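Local coordinates for protein lactococcus lactis MG1363 DpsA (Lactococcus lactis, PDB 1ZS3) that probably binds DNA and helps protect the cell against oxidative stress as a twelve-subunit Dps shell, at residues His33-Arg44 with Glu92-Glu102. Residues are numbered along the deposited sequence; the frame is centred on the assembly and turned at random.
Sequences HVLSNLFIENIR and EFLKYHKFITE
Phe39 lays its CB over the centre of the Phe93 ring, 4.1 Å from the centroid, in a CH-pi contact, where the short helix 90-96 of the Dps-type ferritin-like fold, in the connection between the second and third bundle helices, packs across bundle helix 27-51. The two rings are nearly parallel, 9° apart, but offset so that little of one lies over the other. At the edge of Phe93 sits Ser36 OG, whose hydrogen bond goes to Gly32 O of its own helix; the small serine is consistent with the 4.7 Å between Ser36 CA and Phe93 CA. The His33 ring turns its edge to the last helical carbonyl, ND1 donating a hydrogen bond to Tyr96 O that is modelled doubtfully short. The axes of 33-44 and 92-96 cross at -113°.

Beyond Tyr96 the chain runs along helix 27-51 as a loop. Branched isoleucines suit this buried seam: the CG2 methyls of Ile40 and Ile100 meet, and Ile40 CD1 packs on Phe93 CB. Glu102 OE1 accepts a hydrogen bond from Thr90 N of a second subunit.

With CG beside the backbone N (chi1 -74°), Asn37 offers the loop an acceptor: Lys98 N reaches a lone pair of Asn37 OD1 in the carbonyl plane at 3.0 Å.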
# COMPACT_ATOMS: atom_id res chain seq x y z
N HIS A 33 4.31 -2.62 -39.77
CA HIS A 33 5.38 -3.56 -39.67
C HIS A 33 5.89 -3.65 -38.21
O HIS A 33 6.35 -4.70 -37.73
CB HIS A 33 6.50 -3.09 -40.55
CG HIS A 33 6.27 -3.26 -42.04
ND1 HIS A 33 5.80 -4.48 -42.66
CD2 HIS A 33 6.59 -2.42 -43.06
CE1 HIS A 33 5.77 -4.31 -43.97
NE2 HIS A 33 6.30 -3.11 -44.25
N VAL A 34 5.87 -2.51 -37.50
CA VAL A 34 6.42 -2.46 -36.17
C VAL A 34 5.49 -3.22 -35.30
O VAL A 34 5.93 -4.13 -34.60
CB VAL A 34 6.56 -1.03 -35.65
CG1 VAL A 34 6.86 -1.05 -34.19
CG2 VAL A 34 7.65 -0.34 -36.42
N LEU A 35 4.19 -2.92 -35.43
CA LEU A 35 3.16 -3.57 -34.64
C LEU A 35 3.01 -5.03 -34.90
O LEU A 35 2.58 -5.79 -34.02
CB LEU A 35 1.79 -2.96 -34.96
CG LEU A 35 1.59 -1.54 -34.50
CD1 LEU A 35 0.31 -1.03 -35.10
CD2 LEU A 35 1.51 -1.51 -32.96
N SER A 36 3.33 -5.44 -36.13
CA SER A 36 3.13 -6.84 -36.49
C SER A 36 4.30 -7.59 -35.90
O SER A 36 4.12 -8.66 -35.32
CB SER A 36 2.97 -7.09 -37.99
OG SER A 36 1.66 -6.78 -38.45
N ASN A 37 5.49 -7.01 -36.06
CA ASN A 37 6.68 -7.50 -35.39
C ASN A 37 6.47 -7.66 -33.88
O ASN A 37 6.89 -8.65 -33.30
CB ASN A 37 7.89 -6.60 -35.68
CG ASN A 37 8.44 -6.78 -37.11
OD1 ASN A 37 7.96 -7.63 -37.85
ND2 ASN A 37 9.41 -5.95 -37.50
N LEU A 38 5.81 -6.69 -33.24
CA LEU A 38 5.56 -6.73 -31.81
C LEU A 38 4.83 -8.01 -31.45
O LEU A 38 5.20 -8.68 -30.51
CB LEU A 38 4.77 -5.52 -31.33
CG LEU A 38 5.59 -4.24 -31.24
CD1 LEU A 38 4.64 -3.13 -30.95
CD2 LEU A 38 6.71 -4.35 -30.19
N PHE A 39 3.77 -8.32 -32.20
CA PHE A 39 2.93 -9.44 -31.85
C PHE A 39 3.55 -10.76 -32.15
O PHE A 39 3.29 -11.73 -31.43
CB PHE A 39 1.56 -9.34 -32.50
CG PHE A 39 0.48 -9.72 -31.58
CD1 PHE A 39 -0.28 -8.76 -30.93
CD2 PHE A 39 0.27 -11.03 -31.28
CE1 PHE A 39 -1.26 -9.12 -30.07
CE2 PHE A 39 -0.72 -11.41 -30.39
CZ PHE A 39 -1.49 -10.45 -29.79
N ILE A 40 4.40 -10.84 -33.18
CA ILE A 40 4.97 -12.14 -33.51
C ILE A 40 6.09 -12.40 -32.53
O ILE A 40 6.22 -13.52 -32.09
CB ILE A 40 5.38 -12.22 -35.05
CG1 ILE A 40 4.39 -13.11 -35.78
CG2 ILE A 40 6.75 -12.80 -35.24
CD1 ILE A 40 2.99 -12.62 -35.72
N GLU A 41 6.88 -11.38 -32.19
CA GLU A 41 7.81 -11.48 -31.06
C GLU A 41 7.09 -11.93 -29.79
O GLU A 41 7.57 -12.80 -29.14
CB GLU A 41 8.49 -10.16 -30.79
CG GLU A 41 9.83 -10.36 -30.14
CD GLU A 41 10.92 -10.71 -31.11
OE1 GLU A 41 11.41 -11.85 -31.06
OE2 GLU A 41 11.27 -9.83 -31.93
N ASN A 42 5.96 -11.35 -29.46
CA ASN A 42 5.17 -11.79 -28.32
C ASN A 42 5.02 -13.30 -28.25
O ASN A 42 5.17 -13.91 -27.19
CB ASN A 42 3.79 -11.10 -28.33
CG ASN A 42 2.91 -11.56 -27.21
OD1 ASN A 42 1.75 -11.87 -27.42
ND2 ASN A 42 3.45 -11.58 -26.01
N ILE A 43 4.71 -13.90 -29.38
CA ILE A 43 4.47 -15.35 -29.45
C ILE A 43 5.80 -16.08 -29.29
O ILE A 43 5.91 -17.08 -28.61
CB ILE A 43 3.79 -15.73 -30.79
CG1 ILE A 43 2.64 -14.75 -31.09
CG2 ILE A 43 3.38 -17.20 -30.77
CD1 ILE A 43 1.27 -15.37 -31.22
N ARG A 44 6.82 -15.54 -29.91
CA ARG A 44 8.14 -16.12 -29.84
C ARG A 44 8.69 -16.10 -28.43
O ARG A 44 9.39 -17.03 -28.04
CB ARG A 44 9.08 -15.34 -30.79
CG ARG A 44 9.17 -15.91 -32.22
CD ARG A 44 10.37 -16.81 -32.41
NE ARG A 44 11.61 -16.02 -32.44
CZ ARG A 44 12.78 -16.40 -31.93
NH1 ARG A 44 12.95 -17.57 -31.31
NH2 ARG A 44 13.80 -15.55 -32.04
N GLU A 92 -3.02 -10.44 -41.09
CA GLU A 92 -2.26 -9.21 -41.33
C GLU A 92 -0.92 -9.21 -40.58
O GLU A 92 0.03 -8.59 -41.06
CB GLU A 92 -3.03 -7.93 -41.01
CG GLU A 92 -4.53 -8.06 -40.79
CD GLU A 92 -5.26 -6.75 -40.98
OE1 GLU A 92 -6.27 -6.57 -40.27
OE2 GLU A 92 -4.81 -5.90 -41.78
N PHE A 93 -0.82 -9.90 -39.44
CA PHE A 93 0.44 -9.96 -38.74
C PHE A 93 1.45 -10.68 -39.61
O PHE A 93 2.57 -10.21 -39.77
CB PHE A 93 0.33 -10.60 -37.34
CG PHE A 93 -0.52 -9.81 -36.34
CD1 PHE A 93 -0.51 -8.43 -36.30
CD2 PHE A 93 -1.31 -10.49 -35.42
CE1 PHE A 93 -1.28 -7.74 -35.41
CE2 PHE A 93 -2.08 -9.79 -34.49
CZ PHE A 93 -2.06 -8.42 -34.50
N LEU A 94 1.07 -11.81 -40.20
CA LEU A 94 1.98 -12.57 -41.05
C LEU A 94 2.33 -11.85 -42.33
O LEU A 94 3.50 -11.90 -42.73
CB LEU A 94 1.40 -13.94 -41.30
CG LEU A 94 1.42 -14.78 -40.00
CD1 LEU A 94 0.46 -16.01 -40.07
CD2 LEU A 94 2.87 -15.20 -39.72
N LYS A 95 1.40 -11.11 -42.90
CA LYS A 95 1.73 -10.33 -44.10
C LYS A 95 2.81 -9.26 -43.85
O LYS A 95 3.74 -9.10 -44.64
CB LYS A 95 0.44 -9.71 -44.65
CG LYS A 95 0.57 -8.93 -45.97
CD LYS A 95 -0.82 -8.44 -46.47
CE LYS A 95 -0.73 -7.58 -47.76
NZ LYS A 95 -1.07 -6.15 -47.48
N TYR A 96 2.70 -8.54 -42.73
CA TYR A 96 3.48 -7.31 -42.51
C TYR A 96 4.70 -7.50 -41.66
O TYR A 96 5.59 -6.66 -41.68
CB TYR A 96 2.60 -6.21 -41.89
CG TYR A 96 1.48 -5.72 -42.79
CD1 TYR A 96 0.15 -6.08 -42.52
CD2 TYR A 96 1.73 -4.93 -43.93
CE1 TYR A 96 -0.89 -5.67 -43.32
CE2 TYR A 96 0.68 -4.51 -44.74
CZ TYR A 96 -0.63 -4.89 -44.42
OH TYR A 96 -1.71 -4.51 -45.18
N HIS A 97 4.79 -8.62 -40.89
CA HIS A 97 6.00 -8.89 -40.09
C HIS A 97 7.22 -9.20 -40.95
O HIS A 97 7.14 -9.99 -41.86
CB HIS A 97 5.76 -10.02 -39.06
CG HIS A 97 6.16 -11.39 -39.56
ND1 HIS A 97 5.28 -12.30 -40.13
CD2 HIS A 97 7.36 -12.01 -39.60
CE1 HIS A 97 5.92 -13.42 -40.47
NE2 HIS A 97 7.19 -13.26 -40.17
N LYS A 98 8.33 -8.51 -40.74
CA LYS A 98 9.54 -8.83 -41.49
C LYS A 98 10.68 -9.23 -40.54
O LYS A 98 10.73 -8.82 -39.40
CB LYS A 98 9.94 -7.65 -42.41
CG LYS A 98 8.75 -6.91 -43.10
CD LYS A 98 8.61 -7.21 -44.62
CE LYS A 98 7.44 -8.18 -44.90
NZ LYS A 98 6.79 -7.97 -46.25
N PHE A 99 11.60 -10.04 -41.06
CA PHE A 99 12.88 -10.39 -40.46
C PHE A 99 12.81 -11.29 -39.20
O PHE A 99 13.84 -11.74 -38.71
CB PHE A 99 13.74 -9.13 -40.17
CG PHE A 99 14.29 -8.43 -41.40
CD1 PHE A 99 13.46 -7.99 -42.43
CD2 PHE A 99 15.67 -8.22 -41.54
CE1 PHE A 99 13.98 -7.36 -43.56
CE2 PHE A 99 16.20 -7.57 -42.68
CZ PHE A 99 15.35 -7.15 -43.69
N ILE A 100 11.63 -11.50 -38.66
CA ILE A 100 11.43 -12.29 -37.44
C ILE A 100 10.67 -13.52 -37.86
O ILE A 100 9.67 -13.47 -38.57
CB ILE A 100 10.60 -11.55 -36.37
CG1 ILE A 100 11.44 -10.49 -35.68
CG2 ILE A 100 9.99 -12.53 -35.34
CD1 ILE A 100 10.81 -9.12 -35.73
N THR A 101 11.16 -14.66 -37.39
CA THR A 101 10.73 -15.93 -37.94
C THR A 101 10.52 -16.97 -36.82
O THR A 101 11.40 -17.20 -36.03
CB THR A 101 11.78 -16.41 -38.98
OG1 THR A 101 12.40 -17.60 -38.56
CG2 THR A 101 13.00 -15.40 -39.17
N GLU A 102 9.33 -17.54 -36.77
CA GLU A 102 8.98 -18.55 -35.77
C GLU A 102 9.68 -19.87 -36.10
O GLU A 102 10.46 -19.92 -37.02
CB GLU A 102 7.49 -18.69 -35.65
CG GLU A 102 6.87 -17.39 -35.21
CD GLU A 102 5.38 -17.50 -35.17
OE1 GLU A 102 4.88 -18.26 -34.28
OE2 GLU A 102 4.74 -16.83 -36.01